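Long-range contacts in periplasmic binding protein (Pseudomonas aeruginosa, PDB 2R79), which binds heme in the periplasm and probably hands it on to an uptake transporter: residues G143-I148 with A173-T178; R160-D165 with E180-I185; R4-G9 with K24-D29. One frame throughout, in Å; residues are numbered along the deposited sequence.

Interaction 1. Residues G143-I148 with A173-T178; sequences GVLLVI and ARNLAT
Leu-145 holds CG anti to its carbonyl carbon (chi1 -71°), which carries CD2 over to Leu-176, where it rests 3.7 Å from CB of Leu-176. The two leucine side chains cross at about a right angle. On the other face of the sheet, Val-144 turns CG2 beside its own backbone N, and this methyl lies 3.7 Å from CB of Ala-173. The Leu-176 chain departs from the usual staggered torsions (chi1 -96°) and folds back over the backbone of Gly-143: its CD1 is 3.4 Å from CA of Gly-143, and its CD2 lies against the carbonyl carbon of the same glycine. Two nearly straight backbone bonds, both made by Val-144, join the edges in parallel register: Val-144 N donates to Arg-174 O at 2.8 Å, and Leu-176 N donates to Val-144 O at 3.0 Å. They frame the pairing of Val-144 with Asn-175, a brief parallel junction that ends as the chain veers away beyond Leu-176. Strand 174-175 lies along the start of strand 143-150, whose opposite edge at this end runs parallel to strand 197-202. Leu-168 of helix 163-170 covers the face that carries Val-144 and Asn-175, while Pro-195, in the loop leading to strand 197-202, packs against both Leu-145 and Leu-176. Farther along, strand 143-150 pairs with strand 155-158, which Ala-177 touches through Val-157.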
loop_
_atom_site.group_PDB
_atom_site.type_symbol
_atom_site.label_atom_id
_atom_site.label_comp_id
_atom_site.label_asym_id
_atom_site.label_seq_id
_atom_site.Cartn_x
_atom_site.Cartn_y
_atom_site.Cartn_z
ATOM N N GLY A 143 2.983 -37.787 3.882
ATOM C CA GLY A 143 4.281 -37.785 4.542
ATOM C C GLY A 143 4.890 -36.409 4.320
ATOM O O GLY A 143 4.992 -35.955 3.180
ATOM N N VAL A 144 5.307 -35.742 5.391
ATOM C CA VAL A 144 5.849 -34.393 5.274
ATOM C C VAL A 144 7.109 -34.164 6.099
ATOM O O VAL A 144 7.399 -34.910 7.034
ATOM C CB VAL A 144 4.772 -33.356 5.719
ATOM C CG1 VAL A 144 5.320 -31.932 5.658
ATOM C CG2 VAL A 144 3.533 -33.491 4.838
ATOM N N LEU A 145 7.864 -33.131 5.736
ATOM C CA LEU A 145 9.066 -32.759 6.473
ATOM C C LEU A 145 8.937 -31.287 6.865
ATOM O O LEU A 145 8.397 -30.487 6.106
ATOM C CB LEU A 145 10.319 -32.951 5.613
ATOM C CG LEU A 145 10.740 -34.390 5.311
ATOM C CD1 LEU A 145 11.849 -34.396 4.272
ATOM C CD2 LEU A 145 11.208 -35.064 6.596
ATOM N N LEU A 146 9.417 -30.949 8.057
ATOM C CA LEU A 146 9.401 -29.572 8.562
ATOM C C LEU A 146 10.872 -29.219 8.788
ATOM O O LEU A 146 11.573 -29.911 9.523
ATOM C CB LEU A 146 8.636 -29.508 9.891
ATOM C CG LEU A 146 8.375 -28.241 10.730
ATOM C CD1 LEU A 146 9.553 -27.307 10.706
ATOM C CD2 LEU A 146 7.148 -27.545 10.231
ATOM N N VAL A 147 11.345 -28.153 8.160
ATOM C CA VAL A 147 12.738 -27.762 8.324
ATOM C C VAL A 147 12.893 -26.335 8.817
ATOM O O VAL A 147 12.122 -25.452 8.440
ATOM C CB VAL A 147 13.527 -27.898 7.001
ATOM C CG1 VAL A 147 13.487 -29.338 6.508
ATOM C CG2 VAL A 147 12.948 -26.967 5.953
ATOM N N ILE A 148 13.885 -26.118 9.675
ATOM C CA ILE A 148 14.163 -24.787 10.179
ATOM C C ILE A 148 15.366 -24.287 9.400
ATOM O O ILE A 148 16.407 -24.941 9.366
ATOM C CB ILE A 148 14.523 -24.782 11.668
ATOM C CG1 ILE A 148 13.408 -25.435 12.490
ATOM C CG2 ILE A 148 14.737 -23.344 12.123
ATOM C CD1 ILE A 148 12.040 -24.805 12.286
ATOM N N ALA A 173 -0.557 -34.552 9.210
ATOM C CA ALA A 173 0.512 -35.104 8.379
ATOM C C ALA A 173 1.324 -36.136 9.143
ATOM O O ALA A 173 1.195 -36.254 10.362
ATOM C CB ALA A 173 1.426 -33.985 7.898
ATOM N N ARG A 174 2.146 -36.888 8.413
ATOM C CA ARG A 174 3.035 -37.898 9.003
ATOM C C ARG A 174 4.453 -37.358 8.899
ATOM O O ARG A 174 4.946 -37.121 7.792
ATOM C CB ARG A 174 2.969 -39.217 8.228
ATOM C CG ARG A 174 1.640 -39.952 8.312
ATOM C CD ARG A 174 1.634 -41.002 9.406
ATOM N NE ARG A 174 0.459 -41.863 9.300
ATOM C CZ ARG A 174 -0.744 -41.575 9.797
ATOM N NH1 ARG A 174 -0.948 -40.437 10.451
ATOM N NH2 ARG A 174 -1.749 -42.426 9.627
ATOM N N ASN A 175 5.109 -37.149 10.034
ATOM C CA ASN A 175 6.475 -36.641 10.011
ATOM C C ASN A 175 7.364 -37.774 9.496
ATOM O O ASN A 175 7.424 -38.844 10.094
ATOM C CB ASN A 175 6.908 -36.219 11.417
ATOM C CG ASN A 175 8.249 -35.502 11.426
ATOM O OD1 ASN A 175 8.732 -35.088 12.484
ATOM N ND2 ASN A 175 8.856 -35.347 10.249
ATOM N N LEU A 176 8.035 -37.529 8.376
ATOM C CA LEU A 176 8.906 -38.515 7.753
ATOM C C LEU A 176 10.229 -38.721 8.478
ATOM O O LEU A 176 10.907 -39.720 8.260
ATOM C CB LEU A 176 9.178 -38.109 6.307
ATOM C CG LEU A 176 8.321 -38.711 5.192
ATOM C CD1 LEU A 176 7.036 -39.296 5.732
ATOM C CD2 LEU A 176 8.056 -37.644 4.160
ATOM N N ALA A 177 10.597 -37.771 9.332
ATOM C CA ALA A 177 11.847 -37.846 10.082
ATOM C C ALA A 177 11.659 -38.760 11.283
ATOM O O ALA A 177 10.678 -38.632 11.998
ATOM C CB ALA A 177 12.261 -36.453 10.546
ATOM N N THR A 178 12.597 -39.677 11.505
ATOM C CA THR A 178 12.481 -40.595 12.627
ATOM C C THR A 178 13.441 -40.290 13.761
ATOM O O THR A 178 13.374 -40.921 14.807
ATOM C CB THR A 178 12.673 -42.070 12.180
ATOM O OG1 THR A 178 14.001 -42.266 11.674
ATOM C CG2 THR A 178 11.657 -42.425 11.092
#

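Interaction 2. Residues R160-D165 with E180-I185; sequences RNTGGD and EGYKPI. With HEM (protoporphyrin IX containing Fe), chain D; SO4 (sulfate ion), chain B.
Glu-180, Thr-162 and Tyr-182 bury the most surface here. The Glu-180 chain bends at chi2 (63°) and brings its carboxylate back over Arg-160 and Asn-161. OE2 of Glu-180 forms a long salt bridge, 3.7 Å, with NE of Arg-160; the guanidinium and carboxylate planes stand almost perpendicular, with OE1 at the guanidinium edge. ND2 of Asn-161 also donates to this OE2, at a modelled separation too short to be trusted in detail. Gly-181 N donates to Arg-160 O at 3.0 Å, the bridge that joins the two backbones, and CA of Gly-181 meets CG2 of Thr-162. Thr-162 presses this CG2 over one face of the Tyr-182 ring, 4.0 Å from the centroid, in a CH-pi contact. The opposite face receives the vinyl carbon CBC of the heme, 3.4 Å from CE1 of Tyr-182, so the ring is sandwiched between threonine and ligand. Thr-162 is also the N-cap of helix 163-170: its OG1 accepts from Asp-165 N at 3.1 Å and is bonded to Gly-159 O as well. Gly-164 N donates to the Tyr-182 hydroxyl at 3.2 Å, and a water lies 2.6 Å from that OH. At the exposed end, where Arg-160 and Glu-180 meet, Glu-180 N and Lys-183 NZ bind a sulfate, probably from the crystallisation liquor. Tyr-182 is thus fixed at its hydroxyl and on both faces, its ring face forming part of the heme pocket wall, while the N-H of Gly-164, at the helix start, would probably polarise the phenol oxygen.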
loop_
_atom_site.group_PDB
_atom_site.type_symbol
_atom_site.label_atom_id
_atom_site.label_comp_id
_atom_site.label_asym_id
_atom_site.label_seq_id
_atom_site.Cartn_x
_atom_site.Cartn_y
_atom_site.Cartn_z
ATOM N N ARG A 160 11.197 -36.197 16.119
ATOM C CA ARG A 160 10.246 -36.496 17.166
ATOM C C ARG A 160 10.471 -35.643 18.410
ATOM O O ARG A 160 11.600 -35.292 18.740
ATOM C CB ARG A 160 10.339 -37.976 17.537
ATOM C CG ARG A 160 10.101 -38.951 16.378
ATOM C CD ARG A 160 9.326 -40.165 16.875
ATOM N NE ARG A 160 9.744 -40.516 18.233
ATOM C CZ ARG A 160 9.014 -41.216 19.095
ATOM N NH1 ARG A 160 7.809 -41.659 18.751
ATOM N NH2 ARG A 160 9.483 -41.453 20.312
ATOM N N ASN A 161 9.380 -35.318 19.097
ATOM C CA ASN A 161 9.435 -34.516 20.314
ATOM C C ASN A 161 9.899 -33.068 20.140
ATOM O O ASN A 161 10.662 -32.537 20.951
ATOM C CB ASN A 161 10.287 -35.233 21.360
ATOM C CG ASN A 161 9.616 -36.495 21.878
ATOM O OD1 ASN A 161 8.482 -36.454 22.360
ATOM N ND2 ASN A 161 10.310 -37.621 21.776
ATOM N N THR A 162 9.430 -32.429 19.074
ATOM C CA THR A 162 9.760 -31.035 18.798
ATOM C C THR A 162 8.451 -30.338 18.487
ATOM O O THR A 162 7.463 -30.995 18.170
ATOM C CB THR A 162 10.687 -30.875 17.564
ATOM O OG1 THR A 162 10.051 -31.438 16.409
ATOM C CG2 THR A 162 12.021 -31.551 17.798
ATOM N N GLY A 163 8.442 -29.011 18.577
ATOM C CA GLY A 163 7.239 -28.268 18.264
ATOM C C GLY A 163 6.869 -28.490 16.808
ATOM O O GLY A 163 5.691 -28.536 16.458
ATOM N N GLY A 164 7.879 -28.631 15.952
ATOM C CA GLY A 164 7.620 -28.864 14.541
ATOM C C GLY A 164 6.878 -30.169 14.313
ATOM O O GLY A 164 5.949 -30.233 13.506
ATOM N N ASP A 165 7.284 -31.216 15.028
ATOM C CA ASP A 165 6.646 -32.528 14.914
ATOM C C ASP A 165 5.206 -32.462 15.418
ATOM O O ASP A 165 4.299 -33.027 14.817
ATOM C CB ASP A 165 7.421 -33.572 15.727
ATOM C CG ASP A 165 6.756 -34.940 15.702
ATOM O OD1 ASP A 165 6.704 -35.556 14.620
ATOM O OD2 ASP A 165 6.281 -35.403 16.764
ATOM N N GLU A 180 15.311 -37.879 16.782
ATOM C CA GLU A 180 14.830 -37.129 17.935
ATOM C C GLU A 180 15.377 -35.703 17.885
ATOM O O GLU A 180 16.551 -35.501 17.580
ATOM C CB GLU A 180 15.327 -37.805 19.215
ATOM C CG GLU A 180 14.311 -37.899 20.325
ATOM C CD GLU A 180 13.120 -38.751 19.938
ATOM O OE1 GLU A 180 13.316 -39.883 19.444
ATOM O OE2 GLU A 180 11.981 -38.286 20.131
ATOM N N GLY A 181 14.521 -34.726 18.184
ATOM C CA GLY A 181 14.929 -33.327 18.200
ATOM C C GLY A 181 15.175 -32.695 16.840
ATOM O O GLY A 181 14.756 -33.222 15.810
ATOM N N TYR A 182 15.839 -31.545 16.842
ATOM C CA TYR A 182 16.167 -30.850 15.606
ATOM C C TYR A 182 17.588 -31.226 15.239
ATOM O O TYR A 182 18.515 -30.980 16.009
ATOM C CB TYR A 182 16.083 -29.330 15.777
ATOM C CG TYR A 182 14.680 -28.793 15.902
ATOM C CD1 TYR A 182 14.118 -28.514 17.151
ATOM C CD2 TYR A 182 13.907 -28.564 14.764
ATOM C CE1 TYR A 182 12.808 -28.014 17.262
ATOM C CE2 TYR A 182 12.598 -28.069 14.862
ATOM C CZ TYR A 182 12.060 -27.799 16.108
ATOM O OH TYR A 182 10.771 -27.334 16.189
ATOM N N LYS A 183 17.767 -31.823 14.069
ATOM C CA LYS A 183 19.098 -32.220 13.654
ATOM C C LYS A 183 19.355 -31.975 12.180
ATOM O O LYS A 183 18.432 -31.980 11.368
ATOM C CB LYS A 183 19.325 -33.696 13.977
ATOM C CG LYS A 183 19.255 -34.002 15.462
ATOM C CD LYS A 183 20.268 -35.068 15.847
ATOM C CE LYS A 183 20.436 -35.162 17.356
ATOM N NZ LYS A 183 21.581 -36.053 17.715
ATOM N N PRO A 184 20.623 -31.725 11.816
ATOM C CA PRO A 184 20.958 -31.488 10.413
ATOM C C PRO A 184 20.977 -32.826 9.686
ATOM O O PRO A 184 21.387 -33.837 10.249
ATOM C CB PRO A 184 22.343 -30.849 10.494
ATOM C CG PRO A 184 22.941 -31.515 11.679
ATOM C CD PRO A 184 21.798 -31.507 12.679
ATOM N N ILE A 185 20.510 -32.837 8.449
ATOM C CA ILE A 185 20.503 -34.056 7.661
ATOM C C ILE A 185 20.909 -33.697 6.240
ATOM O O ILE A 185 20.565 -32.627 5.745
ATOM C CB ILE A 185 19.108 -34.702 7.641
ATOM C CG1 ILE A 185 18.658 -35.002 9.069
ATOM C CG2 ILE A 185 19.143 -35.993 6.842
ATOM C CD1 ILE A 185 17.294 -35.637 9.143
HETATM C CHA HEM D . 20.817 -19.375 17.068
HETATM C CHB HEM D . 17.546 -15.865 15.968
HETATM C CHC HEM D . 14.046 -19.225 15.765
HETATM C CHD HEM D . 17.249 -22.706 16.941
HETATM C C1A HEM D . 20.241 -18.105 16.790
HETATM C C2A HEM D . 20.957 -16.841 16.670
HETATM C C3A HEM D . 20.029 -15.872 16.396
HETATM C C4A HEM D . 18.748 -16.526 16.302
HETATM C CMA HEM D . 20.274 -14.367 16.265
HETATM C CAA HEM D . 22.457 -16.576 16.795
HETATM C CBA HEM D . 23.230 -16.769 15.492
HETATM C CGA HEM D . 23.319 -18.226 15.071
HETATM O O1A HEM D . 23.998 -19.014 15.771
HETATM O O2A HEM D . 22.704 -18.588 14.042
HETATM C C1B HEM D . 16.280 -16.457 15.899
HETATM C C2B HEM D . 15.048 -15.768 15.540
HETATM C C3B HEM D . 14.058 -16.717 15.471
HETATM C C4B HEM D . 14.689 -17.982 15.807
HETATM C CMB HEM D . 14.873 -14.250 15.356
HETATM C CAB HEM D . 12.705 -16.528 15.190
HETATM C CBB HEM D . 12.224 -15.739 14.193
HETATM C C1C HEM D . 14.621 -20.465 16.082
HETATM C C2C HEM D . 13.928 -21.732 15.993
HETATM C C3C HEM D . 14.819 -22.719 16.263
HETATM C C4C HEM D . 16.058 -22.043 16.617
HETATM C CMC HEM D . 12.455 -21.943 15.677
HETATM C CAC HEM D . 14.621 -24.079 16.024
HETATM C CBC HEM D . 14.343 -24.986 16.992
HETATM C C1D HEM D . 18.486 -22.092 17.115
HETATM C C2D HEM D . 19.700 -22.829 17.364
HETATM C C3D HEM D . 20.696 -21.920 17.440
HETATM C C4D HEM D . 20.116 -20.601 17.170
HETATM C CMD HEM D . 19.843 -24.340 17.533
HETATM C CAD HEM D . 22.111 -22.300 17.874
HETATM C CBD HEM D . 22.583 -21.750 19.219
HETATM C CGD HEM D . 21.812 -22.298 20.419
HETATM O O1D HEM D . 22.158 -21.921 21.561
HETATM O O2D HEM D . 20.868 -23.102 20.231
HETATM N NA HEM D . 18.870 -17.891 16.587
HETATM N NB HEM D . 16.046 -17.815 16.117
HETATM N NC HEM D . 15.937 -20.653 16.483
HETATM N ND HEM D . 18.733 -20.720 17.008
HETATM FE FE HEM D . 17.378 -19.241 16.733
HETATM S S SO4 B . 19.066 -39.274 16.986
HETATM O O1 SO4 B . 18.886 -39.783 15.601
HETATM O O2 SO4 B . 20.181 -39.613 17.923
HETATM O O3 SO4 B . 18.341 -37.963 17.201
HETATM O O4 SO4 B . 20.138 -38.401 16.402
HETATM O O HOH W 1 10.251 -26.135 18.413
#

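Interaction 3. Residues R4-G9 with K24-D29; sequences RWVSAG and KLVGVD
The guanidinium of Arg-4 has CG1 of Val-26 over one face, 3.2 Å above the plane and offset toward the rim, a bend at chi3 (100°) having turned the group across the valine. The indole of Trp-5 meets Lys-24 along its five-membered ring, where CD1 of Trp-5 lies 3.8 Å from CB of Lys-24, and its NE1 is bonded to Pro-2 O. The third flat group, the carboxylate of Asp-29, is approached from above its plane: Gly-9 N, at the N-cap position of helix 10-18, donates to Asp-29 OD1 at 2.7 Å. Thr-31 holds the other oxygen, and Ser-32 shares OD1. Between these ends the strands run parallel, interrupted by a beta bulge at Val-26. Trp-5 O takes a short bond from Val-26 N (2.7 Å) and a weak one from Gly-27 N (3.5 Å), after which Ser-7 N donates to Gly-27 O at 2.9 Å. The bulge directs Val-26 toward the neighbouring strand, bringing its CG2 to 3.8 Å from CG2 of Val-6. Strand 25-28 is an edge strand of this chain's four-stranded parallel sheet and is joined to strand 5-7 through helix 10-18 in a beta-alpha-beta unit. Leu-25 and Val-28 pack on that helix, Trp-5 reaches Leu-104, Trp-107 and Leu-108 of helix 94-108, and strand 62-65 flanks strand 5-7 on its other edge.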
loop_
_atom_site.group_PDB
_atom_site.type_symbol
_atom_site.label_atom_id
_atom_site.label_comp_id
_atom_site.label_asym_id
_atom_site.label_seq_id
_atom_site.Cartn_x
_atom_site.Cartn_y
_atom_site.Cartn_z
ATOM N N ARG A 4 6.135 -5.422 36.702
ATOM C CA ARG A 4 6.988 -5.208 35.540
ATOM C C ARG A 4 7.565 -6.542 35.081
ATOM O O ARG A 4 8.365 -7.162 35.780
ATOM C CB ARG A 4 8.121 -4.234 35.870
ATOM C CG ARG A 4 7.662 -2.886 36.432
ATOM C CD ARG A 4 8.718 -1.810 36.192
ATOM N NE ARG A 4 8.372 -0.975 35.042
ATOM C CZ ARG A 4 9.241 -0.540 34.137
ATOM N NH1 ARG A 4 10.522 -0.859 34.235
ATOM N NH2 ARG A 4 8.828 0.223 33.131
ATOM N N TRP A 5 7.150 -6.971 33.896
ATOM C CA TRP A 5 7.588 -8.242 33.332
ATOM C C TRP A 5 8.479 -8.101 32.109
ATOM O O TRP A 5 8.274 -7.228 31.270
ATOM C CB TRP A 5 6.383 -9.075 32.891
ATOM C CG TRP A 5 5.440 -9.509 33.959
ATOM C CD1 TRP A 5 4.889 -8.738 34.942
ATOM C CD2 TRP A 5 4.849 -10.807 34.090
ATOM N NE1 TRP A 5 3.986 -9.474 35.674
ATOM C CE2 TRP A 5 3.943 -10.748 35.172
ATOM C CE3 TRP A 5 4.996 -12.014 33.394
ATOM C CZ2 TRP A 5 3.185 -11.851 35.576
ATOM C CZ3 TRP A 5 4.242 -13.112 33.794
ATOM C CH2 TRP A 5 3.344 -13.022 34.877
ATOM N N VAL A 6 9.467 -8.978 32.017
ATOM C CA VAL A 6 10.340 -9.033 30.858
ATOM C C VAL A 6 10.152 -10.480 30.406
ATOM O O VAL A 6 10.240 -11.405 31.219
ATOM C CB VAL A 6 11.808 -8.762 31.212
ATOM C CG1 VAL A 6 12.710 -9.218 30.078
ATOM C CG2 VAL A 6 12.001 -7.274 31.442
ATOM N N SER A 7 9.863 -10.677 29.125
ATOM C CA SER A 7 9.620 -12.021 28.632
ATOM C C SER A 7 10.503 -12.465 27.478
ATOM O O SER A 7 10.682 -11.738 26.493
ATOM C CB SER A 7 8.151 -12.156 28.231
ATOM O OG SER A 7 7.886 -13.444 27.713
ATOM N N ALA A 8 11.040 -13.676 27.614
ATOM C CA ALA A 8 11.903 -14.286 26.609
ATOM C C ALA A 8 11.220 -15.542 26.082
ATOM O O ALA A 8 10.943 -16.472 26.837
ATOM C CB ALA A 8 13.241 -14.642 27.220
ATOM N N GLY A 9 10.949 -15.564 24.780
ATOM C CA GLY A 9 10.282 -16.703 24.175
ATOM C C GLY A 9 8.961 -16.263 23.573
ATOM O O GLY A 9 7.999 -16.006 24.294
ATOM N N LYS A 24 1.750 -5.038 31.557
ATOM C CA LYS A 24 2.753 -5.374 32.552
ATOM C C LYS A 24 4.088 -5.753 31.924
ATOM O O LYS A 24 5.086 -5.884 32.625
ATOM C CB LYS A 24 2.248 -6.495 33.460
ATOM C CG LYS A 24 1.120 -6.037 34.363
ATOM C CD LYS A 24 0.674 -7.119 35.320
ATOM C CE LYS A 24 -0.373 -6.575 36.279
ATOM N NZ LYS A 24 -0.989 -7.661 37.086
ATOM N N LEU A 25 4.101 -5.918 30.603
ATOM C CA LEU A 25 5.322 -6.261 29.877
ATOM C C LEU A 25 6.150 -5.005 29.617
ATOM O O LEU A 25 5.688 -4.097 28.936
ATOM C CB LEU A 25 4.983 -6.921 28.532
ATOM C CG LEU A 25 4.541 -8.387 28.526
ATOM C CD1 LEU A 25 4.117 -8.803 27.118
ATOM C CD2 LEU A 25 5.688 -9.258 29.021
ATOM N N VAL A 26 7.366 -4.947 30.153
ATOM C CA VAL A 26 8.216 -3.782 29.933
ATOM C C VAL A 26 9.356 -4.074 28.962
ATOM O O VAL A 26 10.062 -3.164 28.531
ATOM C CB VAL A 26 8.814 -3.230 31.264
ATOM C CG1 VAL A 26 7.692 -2.769 32.184
ATOM C CG2 VAL A 26 9.675 -4.283 31.941
ATOM N N GLY A 27 9.530 -5.344 28.614
ATOM C CA GLY A 27 10.583 -5.716 27.689
ATOM C C GLY A 27 10.452 -7.150 27.212
ATOM O O GLY A 27 9.939 -8.006 27.934
ATOM N N VAL A 28 10.911 -7.415 25.993
ATOM C CA VAL A 28 10.842 -8.757 25.429
ATOM C C VAL A 28 12.056 -9.078 24.558
ATOM O O VAL A 28 12.789 -8.181 24.130
ATOM C CB VAL A 28 9.571 -8.938 24.580
ATOM C CG1 VAL A 28 8.344 -8.638 25.419
ATOM C CG2 VAL A 28 9.624 -8.031 23.367
ATOM N N ASP A 29 12.267 -10.365 24.302
ATOM C CA ASP A 29 13.384 -10.795 23.478
ATOM C C ASP A 29 12.964 -10.657 22.017
ATOM O O ASP A 29 11.787 -10.448 21.717
ATOM C CB ASP A 29 13.754 -12.250 23.784
ATOM C CG ASP A 29 12.781 -13.237 23.171
ATOM O OD1 ASP A 29 11.600 -13.245 23.587
ATOM O OD2 ASP A 29 13.199 -13.996 22.265
#

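In the fold
Interaction 3 comes first in the chain and belongs to the four-stranded parallel sheet; interactions 1 and 2 follow in the mixed sheet, on the opposite side of the chain's centre. Their centres lie about 33 Å and 28 Å from that of interaction 3, consistent with the two lobes of a periplasmic binding protein. Interactions 1 and 2, with centres only about 9 Å apart, interlock: their segments alternate along the chain, and Ile-148 packs on Tyr-182, both in the heme pocket. Opposite them, the Asp-29 side chain comes within about 5 Å of that of the axial ligand Tyr-46. Elements of both lobes thus converge on heme.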